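Local coordinates for uncharacterized conserved protein YiiM (PDB 5YHH) that probably confers resistance to hydroxylaminopurine and may act as an oxidoreductase, with a putative molybdenum cofactor-binding site in its MOSC domain, at residues F89-N92 / W93-L96. Sequence-based numbering, arbitrary orientation.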
ATOM      1  N   PHE A  89       6.373   8.143   3.295  1.00 24.98           N
ATOM      2  CA  PHE A  89       4.903   7.914   3.310  1.00 25.11           C
ATOM      3  C   PHE A  89       4.421   6.961   4.372  1.00 25.38           C
ATOM      4  O   PHE A  89       3.258   6.513   4.369  1.00 25.31           O
ATOM      5  CB  PHE A  89       4.372   7.560   1.910  1.00 25.38           C
ATOM      6  CG  PHE A  89       4.318   8.777   1.000  1.00 27.65           C
ATOM      7  CD1 PHE A  89       5.441   9.530   0.774  1.00 32.28           C
ATOM      8  CD2 PHE A  89       3.127   9.205   0.451  1.00 28.75           C
ATOM      9  CE1 PHE A  89       5.360  10.710   0.014  1.00 34.10           C
ATOM     10  CE2 PHE A  89       3.077  10.366  -0.327  1.00 30.51           C
ATOM     11  CZ  PHE A  89       4.179  11.096  -0.529  1.00 30.67           C
ATOM     12  N   GLY A  90       5.288   6.742   5.355  1.00 25.76           N
ATOM     13  CA  GLY A  90       4.999   5.859   6.463  1.00 26.00           C
ATOM     14  C   GLY A  90       4.988   4.418   6.024  1.00 25.41           C
ATOM     15  O   GLY A  90       4.474   3.581   6.734  1.00 26.13           O
ATOM     16  N   GLU A  91       5.583   4.103   4.870  1.00 23.94           N
ATOM     17  CA  GLU A  91       5.479   2.744   4.331  1.00 23.39           C
ATOM     18  C   GLU A  91       6.423   1.758   5.048  1.00 23.82           C
ATOM     19  O   GLU A  91       7.528   2.117   5.417  1.00 25.12           O
ATOM     20  CB  GLU A  91       5.697   2.738   2.807  1.00 23.42           C
ATOM     21  CG  GLU A  91       7.139   3.027   2.307  1.00 21.49           C
ATOM     22  CD  GLU A  91       7.622   4.422   2.374  1.00 22.70           C
ATOM     23  OE1 GLU A  91       6.915   5.320   2.919  1.00 22.59           O
ATOM     24  OE2 GLU A  91       8.745   4.650   1.808  1.00 20.86           O
ATOM     25  N   ASN A  92       5.976   0.527   5.273  1.00 23.36           N
ATOM     26  CA  ASN A  92       6.882  -0.552   5.719  1.00 23.48           C
ATOM     27  C   ASN A  92       7.919  -0.875   4.667  1.00 23.00           C
ATOM     28  O   ASN A  92       9.112  -1.085   4.985  1.00 24.22           O
ATOM     29  CB  ASN A  92       6.091  -1.830   6.038  1.00 23.92           C
ATOM     30  CG  ASN A  92       5.012  -1.616   7.050  1.00 27.90           C
ATOM     31  OD1 ASN A  92       3.840  -1.347   6.713  1.00 27.97           O
ATOM     32  ND2 ASN A  92       5.392  -1.682   8.316  1.00 31.04           N
ATOM     33  N   TRP A  93       7.476  -0.917   3.407  1.00 22.10           N
ATOM     34  CA  TRP A  93       8.296  -1.344   2.274  1.00 22.17           C
ATOM     35  C   TRP A  93       8.289  -0.230   1.219  1.00 22.45           C
ATOM     36  O   TRP A  93       7.235   0.123   0.686  1.00 20.25           O
ATOM     37  CB  TRP A  93       7.700  -2.592   1.628  1.00 23.20           C
ATOM     38  CG  TRP A  93       7.808  -3.874   2.385  1.00 23.14           C
ATOM     39  CD1 TRP A  93       8.239  -4.059   3.669  1.00 27.14           C
ATOM     40  CD2 TRP A  93       7.378  -5.153   1.913  1.00 23.46           C
ATOM     41  NE1 TRP A  93       8.122  -5.399   4.016  1.00 27.34           N
ATOM     42  CE2 TRP A  93       7.614  -6.085   2.942  1.00 26.20           C
ATOM     43  CE3 TRP A  93       6.846  -5.599   0.702  1.00 25.02           C
ATOM     44  CZ2 TRP A  93       7.319  -7.451   2.798  1.00 28.50           C
ATOM     45  CZ3 TRP A  93       6.561  -6.920   0.549  1.00 26.41           C
ATOM     46  CH2 TRP A  93       6.798  -7.849   1.597  1.00 26.87           C
ATOM     47  N   THR A  94       9.468   0.331   0.972  1.00 22.12           N
ATOM     48  CA  THR A  94       9.683   1.224  -0.133  1.00 22.50           C
ATOM     49  C   THR A  94      10.046   0.365  -1.318  1.00 22.62           C
ATOM     50  O   THR A  94      11.009  -0.400  -1.280  1.00 22.77           O
ATOM     51  CB  THR A  94      10.825   2.197   0.153  1.00 22.71           C
ATOM     52  OG1 THR A  94      10.565   2.855   1.389  1.00 24.36           O
ATOM     53  CG2 THR A  94      10.918   3.214  -0.992  1.00 23.31           C
ATOM     54  N   LEU A  95       9.275   0.495  -2.390  1.00 23.22           N
ATOM     55  CA  LEU A  95       9.426  -0.392  -3.516  1.00 23.83           C
ATOM     56  C   LEU A  95      10.137   0.269  -4.664  1.00 25.48           C
ATOM     57  O   LEU A  95      10.209   1.503  -4.765  1.00 24.16           O
ATOM     58  CB  LEU A  95       8.052  -0.859  -3.973  1.00 23.99           C
ATOM     59  CG  LEU A  95       7.181  -1.664  -3.007  1.00 24.47           C
ATOM     60  CD1 LEU A  95       5.964  -2.280  -3.760  1.00 24.75           C
ATOM     61  CD2 LEU A  95       7.975  -2.736  -2.281  1.00 25.15           C
ATOM     62  N   LEU A  96      10.706  -0.572  -5.517  1.00 26.08           N
ATOM     63  CA  LEU A  96      11.222  -0.148  -6.822  1.00 27.95           C
ATOM     64  C   LEU A  96      10.664  -1.094  -7.901  1.00 28.65           C
ATOM     65  O   LEU A  96      10.600  -2.316  -7.695  1.00 28.41           O
ATOM     66  CB  LEU A  96      12.753  -0.160  -6.811  1.00 28.81           C
ATOM     67  CG  LEU A  96      13.433   0.301  -8.079  1.00 32.62           C
ATOM     68  CD1 LEU A  96      13.288   1.858  -8.229  1.00 31.88           C
ATOM     69  CD2 LEU A  96      14.921  -0.131  -8.036  1.00 36.40           C
TER
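Carboxylate oxygen OE2 of Glu91 accepts two hydrogen bonds, one from the hydroxyl of Thr94, with OG1 2.6 Å from OE2, and one from the backbone N of Gly87. The threonine donor reaches OE2 on its anti side, 17° out of the carboxylate plane. The other oxygen is engaged as well: Phe89 N lies 2.9 Å from Glu91 OE1 and points to the syn lone pair, although the bond is well bent, at 131° at the hydrogen. With three donors shared between its two oxygens, the buried carboxylate is restrained in rotation. Glu91 gets there by folding back: CG sits between backbone N and carbonyl carbon (chi1 70°), 3.3 Å from Trp93 O, and the bend at chi2 turns the carboxylate toward Thr94 OG1 and Phe89 N. Thr94 OG1 in turn accepts from Asn13 ND2, which also donates to Glu91 O, so the short chain passes on to strand 8-19. Here the loop after helix 71-80 enters strand 93-96, which lies between strands 8-19 and 65-69 in the mixed sheet of the MOSC domain. At the strand's start, the CB of Trp93 points away from the loop and its ring meets Phe151, yet edge atom CD1 lies 3.4 Å from Asn92 C, near the ring plane. Asn92 OD1 is held by Cys66 N, tying the last loop residue to strand 65-69.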